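Local coordinates for protein disulfide oxidoreductase (Xylella fastidiosa, PDB 2REM) that probably forms or exchanges disulfide bonds in the periplasm, as a thioredoxin-fold member of the DsbA subfamily, at residues Glu28-Phe33 with Arg145-Lys150; Ala55-Phe60 with Arg185-Ser190; Ala75-Ala80 with Val116-Tyr121; Asp82-Ala87 with Val129-Gly134; Pro157-Asn162 with Arg177-Leu182. All coordinates share one frame; numbering follows the deposited sequence. Where two conformers were deposited one is given.

Contact 1 of 5, residues Glu28-Phe33 with Arg145-Lys150; sequences EVVEIF and RAYALK
In the central sheet of the thioredoxin fold, inner strand 27-33 packs against helix 135-151 where Val30 and Ile32, on the face they share with Glu28, receive Tyr147. The axes of the two segments are almost perpendicular, 99° apart and 10.8 Å from each other, so a single long side chain spans most of the gap. Tyr147 does so with its CG anti to the backbone N (chi1 -175°), which sends the ring down onto the strand. It was modelled in two conformers, and the contacts are those of one of them. Val30 comes from the opposite direction, obliquely to the ring: CB of Val30 lies 3.4 Å from OH of Tyr147, and CG1 of Val30 is 3.6 Å from the ring atom CE2. Further along the strand, CD1 of Ile32 is 3.9 Å from CE2 of Tyr147, its side chain slanting past the ring. Much of the chain between the segments is the helical insertion of the DsbA fold; after it, helix 135-151 lies against the sheet here. The phenol oxygen is linked to the carboxylate of Glu28 by a water, 2.7 Å from Glu28 OE1, to which it donates, and 2.7 Å from Tyr147 OH. Glu28 OE1 also accepts from the backbone N of Phe20, whose ring meets that of Tyr147 edge-to-face, while OE2 forms a salt bridge with Arg59.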
# COMPACT_ATOMS: atom_id res chain seq x y z
N GLU A 28 -0.73 -8.08 -10.78
CA GLU A 28 -0.34 -7.32 -9.62
C GLU A 28 -1.44 -6.35 -9.29
O GLU A 28 -1.94 -5.63 -10.15
CB GLU A 28 0.96 -6.57 -9.88
CG GLU A 28 1.40 -5.73 -8.70
CD GLU A 28 2.60 -4.92 -9.05
OE1 GLU A 28 2.41 -3.81 -9.60
OE2 GLU A 28 3.73 -5.39 -8.79
N VAL A 29 -1.84 -6.37 -8.03
CA VAL A 29 -2.76 -5.39 -7.51
C VAL A 29 -2.04 -4.71 -6.36
O VAL A 29 -1.78 -5.33 -5.34
CB VAL A 29 -4.07 -6.03 -7.02
CG1 VAL A 29 -5.00 -4.95 -6.49
CG2 VAL A 29 -4.74 -6.78 -8.20
N VAL A 30 -1.72 -3.45 -6.57
CA VAL A 30 -1.10 -2.63 -5.54
C VAL A 30 -2.14 -1.73 -4.91
O VAL A 30 -3.00 -1.16 -5.59
CB VAL A 30 0.09 -1.79 -6.11
CG1 VAL A 30 0.49 -0.65 -5.13
CG2 VAL A 30 1.26 -2.70 -6.41
N GLU A 31 -2.09 -1.64 -3.58
CA GLU A 31 -2.74 -0.54 -2.86
C GLU A 31 -1.66 0.42 -2.38
O GLU A 31 -0.81 0.03 -1.56
CB GLU A 31 -3.50 -1.00 -1.63
CG GLU A 31 -4.31 0.16 -0.99
CD GLU A 31 -4.52 0.03 0.52
OE1 GLU A 31 -3.78 -0.72 1.19
OE2 GLU A 31 -5.44 0.69 1.04
N ILE A 32 -1.71 1.64 -2.88
CA ILE A 32 -0.92 2.74 -2.35
C ILE A 32 -1.72 3.25 -1.17
O ILE A 32 -2.90 3.61 -1.31
CB ILE A 32 -0.67 3.85 -3.39
CG1 ILE A 32 -0.00 3.27 -4.65
CG2 ILE A 32 0.14 5.03 -2.76
CD1 ILE A 32 0.22 4.28 -5.78
N PHE A 33 -1.11 3.19 0.01
CA PHE A 33 -1.80 3.56 1.23
C PHE A 33 -0.84 4.41 2.07
O PHE A 33 0.38 4.42 1.85
CB PHE A 33 -2.14 2.29 2.05
CG PHE A 33 -0.94 1.76 2.80
CD1 PHE A 33 -0.74 2.08 4.15
CD2 PHE A 33 0.01 1.00 2.15
CE1 PHE A 33 0.39 1.65 4.81
CE2 PHE A 33 1.14 0.56 2.81
CZ PHE A 33 1.32 0.88 4.13
N ARG A 145 8.45 5.63 -3.74
CA ARG A 145 8.35 7.01 -4.20
C ARG A 145 8.30 7.06 -5.72
O ARG A 145 7.43 7.73 -6.30
CB ARG A 145 9.52 7.84 -3.68
CG ARG A 145 9.43 9.32 -4.05
CD ARG A 145 10.40 10.13 -3.21
NE ARG A 145 11.72 10.14 -3.81
CZ ARG A 145 12.11 10.98 -4.76
NH1 ARG A 145 11.28 11.91 -5.24
NH2 ARG A 145 13.35 10.90 -5.24
N ALA A 146 9.23 6.36 -6.37
CA ALA A 146 9.26 6.27 -7.82
C ALA A 146 7.94 5.75 -8.39
O ALA A 146 7.44 6.26 -9.40
CB ALA A 146 10.45 5.43 -8.31
N TYR A 147 7.38 4.75 -7.72
CA TYR A 147 6.12 4.17 -8.16
C TYR A 147 4.99 5.19 -8.05
O TYR A 147 4.20 5.34 -8.99
CB TYR A 147 5.84 2.89 -7.39
CG TYR A 147 4.63 2.13 -7.84
CD1 TYR A 147 4.60 1.40 -9.04
CD2 TYR A 147 3.52 2.09 -7.02
CE1 TYR A 147 3.45 0.68 -9.39
CE2 TYR A 147 2.42 1.42 -7.36
CZ TYR A 147 2.36 0.72 -8.52
OH TYR A 147 1.16 0.07 -8.75
N ALA A 148 4.92 5.92 -6.94
CA ALA A 148 3.95 7.00 -6.82
C ALA A 148 4.14 8.07 -7.89
O ALA A 148 3.13 8.57 -8.44
CB ALA A 148 3.95 7.60 -5.43
N LEU A 149 5.39 8.42 -8.21
CA LEU A 149 5.67 9.40 -9.28
C LEU A 149 5.17 8.94 -10.65
O LEU A 149 4.68 9.74 -11.44
CB LEU A 149 7.16 9.77 -9.36
CG LEU A 149 7.67 10.77 -8.30
CD1 LEU A 149 9.19 10.95 -8.38
CD2 LEU A 149 6.99 12.13 -8.44
N LYS A 150 5.33 7.65 -10.93
CA LYS A 150 4.87 7.02 -12.17
C LYS A 150 3.34 6.91 -12.20
O LYS A 150 2.68 7.27 -13.18
CB LYS A 150 5.47 5.62 -12.23
CG LYS A 150 5.27 4.89 -13.55
CD LYS A 150 6.64 4.66 -14.18
CE LYS A 150 6.56 3.95 -15.51
NZ LYS A 150 7.58 4.51 -16.43
O HOH W 1 0.29 -2.21 -9.90

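Contact 2 of 5, residues Ala55-Phe60 with Arg185-Ser190; sequences AKDVRF and RERAAS
Arg187, near the C-terminal end of helix 172-190, reaches across to Asp57 in the turn that leads into strand 58-64. From CB the chain sets off with CG anti to the backbone N (chi1 -174°), aiming at the turn, and CG of Arg187 comes within 3.8 Å of Asp57 OD2. CD of Arg187 follows at 3.7 Å from that same Asp57 OD2. There the chain bends, and the guanidinium presents one edge to the carboxylate. Arg187 NE donates to OD2 of Asp57 at 2.8 Å on the syn lone pair, nearly straight at 173°. At the tip, Arg187 NH2 donates to OD1 of Asp57 at 2.9 Å, again from the syn side though somewhat out of the carboxylate plane. Arg187 NH2 also gives a hydrogen bond to a water that accepts from the backbone N of Ala55 as well, and it lies 3.6 Å from CG2 of Val58 and 3.8 Å from CB of Ala55. The type I turn from Ala55 to Val58 brings all three residues round this one nitrogen. Asp57 is in turn tied through its backbone to Ile27 of the adjoining strand. Two paired, charge-assisted bonds between almost coplanar groups fix the rotation of the guanidinium; lying at the surface, the bridge is probably partly screened by solvent.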
# COMPACT_ATOMS: atom_id res chain seq x y z
N ALA A 55 -7.66 -15.28 -6.50
CA ALA A 55 -6.97 -16.44 -7.08
C ALA A 55 -5.45 -16.31 -6.94
O ALA A 55 -4.93 -15.24 -6.61
CB ALA A 55 -7.39 -16.65 -8.53
N LYS A 56 -4.74 -17.41 -7.17
CA LYS A 56 -3.28 -17.45 -6.92
C LYS A 56 -2.48 -16.60 -7.88
O LYS A 56 -1.35 -16.21 -7.57
CB LYS A 56 -2.76 -18.89 -6.97
CG LYS A 56 -3.18 -19.79 -5.81
CD LYS A 56 -3.12 -21.27 -6.23
CE LYS A 56 -1.82 -21.97 -5.80
NZ LYS A 56 -0.65 -21.04 -5.70
N ASP A 57 -3.04 -16.33 -9.05
CA ASP A 57 -2.38 -15.46 -10.02
C ASP A 57 -2.41 -13.97 -9.63
O ASP A 57 -1.79 -13.14 -10.28
CB ASP A 57 -2.95 -15.68 -11.43
CG ASP A 57 -4.42 -15.34 -11.55
OD1 ASP A 57 -5.06 -15.07 -10.51
OD2 ASP A 57 -4.94 -15.35 -12.68
N VAL A 58 -3.15 -13.63 -8.58
CA VAL A 58 -3.11 -12.26 -8.03
C VAL A 58 -1.96 -12.08 -7.03
O VAL A 58 -1.84 -12.84 -6.05
CB VAL A 58 -4.47 -11.78 -7.42
CG1 VAL A 58 -4.35 -10.35 -6.83
CG2 VAL A 58 -5.57 -11.79 -8.47
N ARG A 59 -1.09 -11.11 -7.29
CA ARG A 59 -0.11 -10.68 -6.32
C ARG A 59 -0.59 -9.36 -5.74
O ARG A 59 -0.55 -8.33 -6.40
CB ARG A 59 1.29 -10.55 -6.93
CG ARG A 59 2.36 -10.18 -5.91
CD ARG A 59 3.75 -10.17 -6.54
NE ARG A 59 3.88 -9.07 -7.49
CZ ARG A 59 4.33 -9.18 -8.73
NH1 ARG A 59 4.74 -10.35 -9.20
NH2 ARG A 59 4.41 -8.08 -9.49
N PHE A 60 -1.05 -9.40 -4.50
CA PHE A 60 -1.55 -8.20 -3.84
C PHE A 60 -0.44 -7.60 -2.99
O PHE A 60 0.13 -8.26 -2.12
CB PHE A 60 -2.79 -8.55 -3.01
CG PHE A 60 -3.21 -7.45 -2.09
CD1 PHE A 60 -3.47 -6.19 -2.57
CD2 PHE A 60 -3.36 -7.70 -0.73
CE1 PHE A 60 -3.84 -5.16 -1.71
CE2 PHE A 60 -3.75 -6.67 0.15
CZ PHE A 60 -3.98 -5.41 -0.35
N ARG A 185 -10.11 -8.73 -16.43
CA ARG A 185 -9.79 -8.32 -17.79
C ARG A 185 -8.32 -8.64 -18.12
O ARG A 185 -8.03 -9.11 -19.20
CB ARG A 185 -10.09 -6.85 -18.01
CG ARG A 185 -10.04 -6.46 -19.47
CD ARG A 185 -10.35 -5.02 -19.69
NE ARG A 185 -9.42 -4.14 -19.00
CZ ARG A 185 -9.39 -2.83 -19.21
NH1 ARG A 185 -10.23 -2.29 -20.10
NH2 ARG A 185 -8.53 -2.06 -18.55
N GLU A 186 -7.41 -8.40 -17.17
CA GLU A 186 -6.01 -8.82 -17.30
C GLU A 186 -5.90 -10.33 -17.44
O GLU A 186 -5.13 -10.83 -18.28
CB GLU A 186 -5.19 -8.37 -16.09
CG GLU A 186 -5.04 -6.86 -16.01
CD GLU A 186 -4.51 -6.27 -17.32
OE1 GLU A 186 -5.30 -5.70 -18.10
OE2 GLU A 186 -3.30 -6.40 -17.57
N ARG A 187 -6.68 -11.04 -16.63
CA ARG A 187 -6.67 -12.49 -16.69
C ARG A 187 -7.12 -12.98 -18.08
O ARG A 187 -6.49 -13.84 -18.69
CB ARG A 187 -7.54 -13.03 -15.58
CG ARG A 187 -7.49 -14.53 -15.44
CD ARG A 187 -8.27 -14.98 -14.24
NE ARG A 187 -7.62 -14.62 -12.98
CZ ARG A 187 -8.18 -13.89 -12.02
NH1 ARG A 187 -9.42 -13.43 -12.18
NH2 ARG A 187 -7.52 -13.63 -10.91
N ALA A 188 -8.20 -12.39 -18.59
CA ALA A 188 -8.71 -12.77 -19.90
C ALA A 188 -7.70 -12.43 -20.99
O ALA A 188 -7.48 -13.23 -21.91
CB ALA A 188 -10.02 -12.08 -20.15
N ALA A 189 -7.10 -11.25 -20.89
CA ALA A 189 -6.09 -10.79 -21.83
C ALA A 189 -4.90 -11.76 -21.91
O ALA A 189 -4.29 -11.89 -22.97
CB ALA A 189 -5.60 -9.42 -21.43
N SER A 190 -4.60 -12.44 -20.81
CA SER A 190 -3.51 -13.42 -20.74
C SER A 190 -3.79 -14.67 -21.58
O SER A 190 -2.86 -15.33 -22.07
CB SER A 190 -3.22 -13.82 -19.28
OG SER A 190 -3.96 -14.99 -18.89
O HOH W 2 -8.83 -13.23 -8.27

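Contact 3 of 5, residues Ala75-Ala80 with Val116-Tyr121; sequences ARAYLA and VFYAGY
Ala77 carries most of the first segment's share of this contact, meeting the hydroxyl end of Tyr118 from helix 111-119. Walking along helix 71-83, Arg76 just before it turns to the other side, where it forms a salt bridge with Glu138. At Ala77 the methyl and the carbonyl both border the phenol: CB is 4.0 Å from Tyr118 OH, and Ala77 O lies 3.6 Å from that oxygen, with no hydrogen bond crossing between the segments. CB of Ala77 also comes within 4.3 Å of ring atom CE2 of Tyr118. Tyr78 adds only its backbone, its N being 4.3 Å from Tyr118 OH, while its CB points away. A turn on from Ala77, Ala80 directs its methyl toward Tyr118 without touching it. With CG of Tyr118 beside the backbone N (chi1 -70°), the ring extends toward helix 71-83, and the preceding Phe117 puts CD2 over the centre of the Tyr118 ring, 3.5 Å above its plane. Within the helical part of the DsbA fold, the Tyr118 ring also rests on Ser90 and Met94 of helix 87-101 and lies close to parallel with Phe128 of helix 125-132, so that helices 71-83, 87-101, 111-119 and 125-132 all come together round it.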
# COMPACT_ATOMS: atom_id res chain seq x y z
N ALA A 75 5.64 5.88 5.79
CA ALA A 75 6.03 5.02 4.68
C ALA A 75 7.24 4.21 5.12
O ALA A 75 7.35 3.02 4.88
CB ALA A 75 6.39 5.84 3.46
N ARG A 76 8.21 4.91 5.72
CA ARG A 76 9.42 4.27 6.16
C ARG A 76 9.14 3.26 7.29
O ARG A 76 9.74 2.19 7.33
CB ARG A 76 10.44 5.36 6.55
CG ARG A 76 11.86 4.96 6.35
CD ARG A 76 12.78 6.15 6.63
NE ARG A 76 12.78 7.13 5.54
CZ ARG A 76 13.48 7.04 4.42
NH1 ARG A 76 13.39 8.04 3.54
NH2 ARG A 76 14.28 5.98 4.16
N ALA A 77 8.21 3.61 8.19
CA ALA A 77 7.75 2.70 9.23
C ALA A 77 7.24 1.40 8.61
O ALA A 77 7.65 0.33 9.00
CB ALA A 77 6.64 3.33 10.06
N TYR A 78 6.32 1.52 7.66
CA TYR A 78 5.80 0.34 6.99
C TYR A 78 6.92 -0.51 6.41
O TYR A 78 6.95 -1.72 6.60
CB TYR A 78 4.82 0.71 5.87
CG TYR A 78 4.43 -0.54 5.12
CD1 TYR A 78 3.52 -1.45 5.68
CD2 TYR A 78 5.01 -0.84 3.87
CE1 TYR A 78 3.19 -2.64 5.02
CE2 TYR A 78 4.68 -2.02 3.19
CZ TYR A 78 3.78 -2.90 3.77
OH TYR A 78 3.45 -4.05 3.12
N LEU A 79 7.81 0.12 5.65
CA LEU A 79 8.88 -0.61 4.99
C LEU A 79 9.80 -1.29 5.99
O LEU A 79 10.17 -2.42 5.78
CB LEU A 79 9.67 0.29 4.03
CG LEU A 79 8.76 0.84 2.91
CD1 LEU A 79 9.47 1.96 2.20
CD2 LEU A 79 8.35 -0.24 1.91
N ALA A 80 10.20 -0.58 7.04
CA ALA A 80 11.03 -1.18 8.09
C ALA A 80 10.30 -2.38 8.71
O ALA A 80 10.87 -3.44 8.88
CB ALA A 80 11.38 -0.15 9.17
N VAL A 116 9.17 2.08 19.82
CA VAL A 116 8.38 1.64 20.97
C VAL A 116 7.21 0.82 20.45
O VAL A 116 6.94 -0.24 20.96
CB VAL A 116 7.91 2.82 21.87
CG1 VAL A 116 6.88 2.36 22.89
CG2 VAL A 116 9.11 3.43 22.58
N PHE A 117 6.56 1.31 19.39
CA PHE A 117 5.44 0.61 18.80
C PHE A 117 5.85 -0.81 18.37
O PHE A 117 5.21 -1.81 18.76
CB PHE A 117 4.87 1.39 17.61
CG PHE A 117 3.77 0.67 16.91
CD1 PHE A 117 2.47 0.73 17.40
CD2 PHE A 117 4.04 -0.15 15.82
CE1 PHE A 117 1.44 0.04 16.78
CE2 PHE A 117 3.00 -0.86 15.19
CZ PHE A 117 1.70 -0.75 15.67
N TYR A 118 6.91 -0.90 17.57
CA TYR A 118 7.34 -2.18 17.04
C TYR A 118 7.97 -3.08 18.10
O TYR A 118 7.97 -4.31 17.95
CB TYR A 118 8.25 -1.96 15.81
CG TYR A 118 7.41 -1.43 14.67
CD1 TYR A 118 6.48 -2.27 14.03
CD2 TYR A 118 7.52 -0.11 14.25
CE1 TYR A 118 5.68 -1.80 12.98
CE2 TYR A 118 6.72 0.39 13.18
CZ TYR A 118 5.81 -0.47 12.57
OH TYR A 118 5.05 -0.02 11.52
N ALA A 119 8.45 -2.48 19.19
CA ALA A 119 8.90 -3.26 20.35
C ALA A 119 7.79 -4.21 20.82
O ALA A 119 8.06 -5.28 21.35
CB ALA A 119 9.34 -2.36 21.48
N GLY A 120 6.54 -3.81 20.60
CA GLY A 120 5.41 -4.63 20.98
C GLY A 120 5.31 -5.88 20.12
O GLY A 120 4.68 -6.85 20.51
N TYR A 121 5.94 -5.83 18.94
CA TYR A 121 5.95 -6.97 18.01
C TYR A 121 7.28 -7.74 18.02
O TYR A 121 7.60 -8.48 17.08
CB TYR A 121 5.55 -6.52 16.60
CG TYR A 121 4.16 -5.99 16.63
CD1 TYR A 121 3.06 -6.86 16.55
CD2 TYR A 121 3.92 -4.63 16.89
CE1 TYR A 121 1.76 -6.38 16.65
CE2 TYR A 121 2.62 -4.15 16.99
CZ TYR A 121 1.56 -5.02 16.87
OH TYR A 121 0.29 -4.55 17.00

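Contact 4 of 5, residues Asp82-Ala87 with Val129-Gly134; sequences DVLGVA and VATFNG
Val83 and Leu84 stand where helix 71-83 runs out, facing Thr131 in the last turn of helix 125-132; CA of Val83 and CA of Thr131 are 7.6 Å apart. Both helices belong to the helical insertion of the DsbA fold. The first one closes in a Schellman motif: Gly85 takes a positive phi (76°), and one of two bonds back into the last turn runs from Gly85 N to Asp82 O, 3.0 Å. Val86 then occupies the N-cap of helix 87-101, so one helix ends and the next begins within a few residues. The second segment also passes from one helix to the next. Asn133 is the first residue to leave helical geometry, Gly134 N bonds to Thr131 O at 2.9 Å, and Gly134 is already the N-cap residue of helix 135-151. Between these two corners the side chains meet through the two branches of Thr131. The Thr131 and Val83 side chains pass each other pointing in opposite directions, with Thr131 CG2 3.6 Å from Val83 CG1. Thr131 OG1, beside the backbone N (chi1 -58°), meets Leu84 tip to tip. That hydroxyl is hydrogen-bonded to Arg127 O in its own helix, which satisfies it in apolar surroundings. Val137 of helix 135-151 packs on both Val83 and Thr131. The fork of Leu84 straddles the hydroxyl, with OG1 of Thr131 3.3 Å from CD2 and 3.7 Å from CD1 of Leu84.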
# COMPACT_ATOMS: atom_id res chain seq x y z
N ASP A 82 8.06 -4.20 7.33
CA ASP A 82 8.03 -5.26 6.33
C ASP A 82 9.35 -5.98 6.22
O ASP A 82 9.38 -7.20 6.19
CB ASP A 82 7.57 -4.74 4.96
CG ASP A 82 7.14 -5.86 4.04
OD1 ASP A 82 6.59 -6.87 4.54
OD2 ASP A 82 7.33 -5.76 2.84
N VAL A 83 10.43 -5.22 6.14
CA VAL A 83 11.78 -5.79 6.18
C VAL A 83 11.95 -6.68 7.40
O VAL A 83 12.55 -7.73 7.31
CB VAL A 83 12.87 -4.68 6.18
CG1 VAL A 83 14.24 -5.23 6.63
CG2 VAL A 83 12.98 -4.01 4.78
N LEU A 84 11.37 -6.25 8.51
CA LEU A 84 11.53 -6.96 9.78
C LEU A 84 10.50 -8.10 9.96
O LEU A 84 10.57 -8.85 10.90
CB LEU A 84 11.46 -5.96 10.95
CG LEU A 84 12.63 -4.96 11.00
CD1 LEU A 84 12.42 -3.80 11.95
CD2 LEU A 84 13.96 -5.67 11.27
N GLY A 85 9.59 -8.24 9.00
CA GLY A 85 8.61 -9.32 9.00
C GLY A 85 7.47 -9.12 9.99
O GLY A 85 6.85 -10.08 10.43
N VAL A 86 7.22 -7.88 10.37
CA VAL A 86 6.17 -7.58 11.33
C VAL A 86 5.11 -6.63 10.78
O VAL A 86 4.24 -6.16 11.51
CB VAL A 86 6.73 -7.05 12.69
CG1 VAL A 86 7.67 -8.07 13.35
CG2 VAL A 86 7.38 -5.67 12.52
N ALA A 87 5.18 -6.32 9.48
CA ALA A 87 4.23 -5.39 8.88
C ALA A 87 2.82 -5.98 8.92
O ALA A 87 1.88 -5.33 9.40
CB ALA A 87 4.64 -5.05 7.44
N VAL A 129 15.53 0.89 14.68
CA VAL A 129 16.21 2.13 14.27
C VAL A 129 17.19 1.90 13.13
O VAL A 129 17.18 2.65 12.14
CB VAL A 129 16.88 2.87 15.47
CG1 VAL A 129 17.75 4.03 14.97
CG2 VAL A 129 15.80 3.37 16.40
N ALA A 130 17.99 0.84 13.25
CA ALA A 130 18.92 0.48 12.19
C ALA A 130 18.18 0.19 10.90
O ALA A 130 18.68 0.48 9.84
CB ALA A 130 19.79 -0.71 12.60
N THR A 131 17.00 -0.40 11.01
CA THR A 131 16.29 -0.80 9.81
C THR A 131 15.66 0.43 9.19
O THR A 131 15.78 0.66 7.99
CB THR A 131 15.22 -1.87 10.12
OG1 THR A 131 15.86 -3.00 10.73
CG2 THR A 131 14.56 -2.34 8.82
N PHE A 132 14.99 1.22 10.04
CA PHE A 132 14.34 2.45 9.64
C PHE A 132 15.34 3.39 8.94
O PHE A 132 15.00 4.01 7.97
CB PHE A 132 13.81 3.13 10.90
CG PHE A 132 12.92 4.30 10.64
CD1 PHE A 132 11.57 4.10 10.36
CD2 PHE A 132 13.41 5.61 10.75
CE1 PHE A 132 10.72 5.17 10.16
CE2 PHE A 132 12.57 6.70 10.54
CZ PHE A 132 11.21 6.48 10.23
N ASN A 133 16.55 3.48 9.48
CA ASN A 133 17.59 4.33 8.90
C ASN A 133 18.43 3.63 7.88
O ASN A 133 19.41 4.20 7.42
CB ASN A 133 18.51 4.91 9.98
CG ASN A 133 17.76 5.81 10.93
OD1 ASN A 133 16.64 6.20 10.64
ND2 ASN A 133 18.33 6.06 12.09
N GLY A 134 18.08 2.40 7.52
CA GLY A 134 19.04 1.59 6.77
C GLY A 134 18.84 1.56 5.28
O GLY A 134 17.83 2.06 4.77

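Contact 5 of 5, residues Pro157-Asn162 with Arg177-Leu182; sequences PTIVVN and RITDYL
Ile159 and Thr179 lie roughly perpendicular to each other, whereas Val161 and Leu182 slant past one another, though their backbones run nearly parallel. The strand 158-161 and helix 172-190 belong to the C-terminal beta-beta-alpha unit of the thioredoxin fold, in which a hairpin is followed by a helix packed on the sheet; here the short segments differ in direction by 7°, with their axes 9.2 Å apart. Alternate residues of the strand, Ile159 and Val161, point at the helix. Ile159 offers its CG2 branch, which lies 3.4 Å from OG1 and 3.8 Å from CG2 of Thr179. Thr179 OG1 is hydrogen-bonded to Thr175 O one turn back, so the hydroxyl is paired within the helix. Trp50 of helix 38-52 also touches Thr179. Val161 uses CG2, held beside its backbone N with CG1 anti to that N (chi1 -176°), and this one methyl sits 3.9 Å from both CB and CD1 of Leu182.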
# COMPACT_ATOMS: atom_id res chain seq x y z
N PRO A 157 -6.85 5.53 -0.21
CA PRO A 157 -6.13 4.46 -0.89
C PRO A 157 -6.27 4.54 -2.40
O PRO A 157 -7.28 5.00 -2.92
CB PRO A 157 -6.87 3.20 -0.40
CG PRO A 157 -8.26 3.68 -0.10
CD PRO A 157 -8.02 5.02 0.53
N THR A 158 -5.25 4.07 -3.09
CA THR A 158 -5.31 3.98 -4.54
C THR A 158 -4.91 2.58 -4.95
O THR A 158 -3.84 2.10 -4.58
CB THR A 158 -4.39 5.02 -5.20
OG1 THR A 158 -4.94 6.32 -4.97
CG2 THR A 158 -4.30 4.80 -6.70
N ILE A 159 -5.79 1.95 -5.71
CA ILE A 159 -5.53 0.63 -6.25
C ILE A 159 -4.99 0.76 -7.68
O ILE A 159 -5.53 1.53 -8.50
CB ILE A 159 -6.80 -0.24 -6.25
CG1 ILE A 159 -7.35 -0.40 -4.82
CG2 ILE A 159 -6.50 -1.59 -6.95
CD1 ILE A 159 -6.39 -1.10 -3.85
N VAL A 160 -3.90 0.03 -7.95
CA VAL A 160 -3.26 0.01 -9.25
C VAL A 160 -3.11 -1.44 -9.71
O VAL A 160 -2.52 -2.27 -9.00
CB VAL A 160 -1.87 0.67 -9.24
CG1 VAL A 160 -1.30 0.79 -10.68
CG2 VAL A 160 -1.88 2.04 -8.54
N VAL A 161 -3.64 -1.73 -10.89
CA VAL A 161 -3.55 -3.08 -11.46
C VAL A 161 -2.46 -3.12 -12.51
O VAL A 161 -2.49 -2.35 -13.48
CB VAL A 161 -4.89 -3.56 -12.06
CG1 VAL A 161 -4.77 -5.00 -12.56
CG2 VAL A 161 -6.01 -3.48 -10.99
N ASN A 162 -1.50 -4.01 -12.29
CA ASN A 162 -0.39 -4.24 -13.23
C ASN A 162 0.40 -2.99 -13.58
O ASN A 162 1.03 -2.92 -14.64
CB ASN A 162 -0.90 -4.95 -14.49
CG ASN A 162 -1.06 -6.44 -14.29
OD1 ASN A 162 -0.66 -6.98 -13.25
ND2 ASN A 162 -1.65 -7.12 -15.27
N ARG A 177 -14.88 -3.50 -6.78
CA ARG A 177 -15.61 -3.98 -7.95
C ARG A 177 -14.86 -3.61 -9.22
O ARG A 177 -14.76 -4.40 -10.15
CB ARG A 177 -17.01 -3.39 -8.02
CG ARG A 177 -18.01 -3.99 -7.01
CD ARG A 177 -19.41 -3.41 -7.26
NE ARG A 177 -19.98 -2.85 -6.03
CZ ARG A 177 -20.20 -1.55 -5.83
NH1 ARG A 177 -19.91 -0.67 -6.78
NH2 ARG A 177 -20.72 -1.13 -4.68
N ILE A 178 -14.31 -2.40 -9.27
CA ILE A 178 -13.59 -1.95 -10.46
C ILE A 178 -12.29 -2.75 -10.55
O ILE A 178 -11.86 -3.14 -11.64
CB ILE A 178 -13.29 -0.42 -10.41
CG1 ILE A 178 -14.58 0.40 -10.44
CG2 ILE A 178 -12.28 0.01 -11.52
CD1 ILE A 178 -14.36 1.80 -9.84
N THR A 179 -11.68 -2.98 -9.40
CA THR A 179 -10.45 -3.77 -9.34
C THR A 179 -10.73 -5.18 -9.87
O THR A 179 -9.96 -5.69 -10.68
CB THR A 179 -9.91 -3.85 -7.91
OG1 THR A 179 -9.68 -2.54 -7.42
CG2 THR A 179 -8.60 -4.63 -7.87
N ASP A 180 -11.83 -5.78 -9.42
CA ASP A 180 -12.25 -7.11 -9.90
C ASP A 180 -12.37 -7.13 -11.41
O ASP A 180 -11.86 -8.04 -12.07
CB ASP A 180 -13.60 -7.51 -9.30
CG ASP A 180 -13.49 -7.91 -7.86
OD1 ASP A 180 -12.37 -8.18 -7.39
OD2 ASP A 180 -14.54 -7.95 -7.20
N TYR A 181 -13.06 -6.13 -11.95
CA TYR A 181 -13.21 -6.02 -13.41
C TYR A 181 -11.84 -5.97 -14.11
O TYR A 181 -11.63 -6.68 -15.10
CB TYR A 181 -14.06 -4.78 -13.79
CG TYR A 181 -13.88 -4.36 -15.22
CD1 TYR A 181 -12.94 -3.39 -15.57
CD2 TYR A 181 -14.62 -4.97 -16.25
CE1 TYR A 181 -12.76 -3.01 -16.90
CE2 TYR A 181 -14.44 -4.61 -17.57
CZ TYR A 181 -13.50 -3.63 -17.88
OH TYR A 181 -13.31 -3.25 -19.19
N LEU A 182 -10.95 -5.12 -13.60
CA LEU A 182 -9.62 -4.94 -14.21
C LEU A 182 -8.77 -6.19 -14.06
O LEU A 182 -8.03 -6.55 -14.98
CB LEU A 182 -8.86 -3.76 -13.58
CG LEU A 182 -9.44 -2.36 -13.79
CD1 LEU A 182 -8.69 -1.40 -12.87
CD2 LEU A 182 -9.31 -1.96 -15.26

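How the contacts relate
Contacts 1, 2 and 5 gather on one sheet. The backbone pair Val29 N and Arg59 O (2.9 Å) ties contact 1 to contact 2, and Asn162 joins both to contact 5: its OD1 accepts from Glu28 N at 2.7 Å, its ND2 donates to Glu186 OE2 at 2.9 Å. Contacts 3 and 4, with centres about 7 Å apart, share helix 71-83 in the helical insertion; Phe33 CZ and Tyr78 CD1, 3.6 Å apart, connect contact 3 to the sheet. The predicted redox pair Cys37 and Cys40, not disulfide-bonded in this structure, lies close to contacts 1 and 5, probably near where the thioredoxin domain meets the insertion, as in other DsbA proteins: cis-Pro157 and Phe33 both touch Cys40.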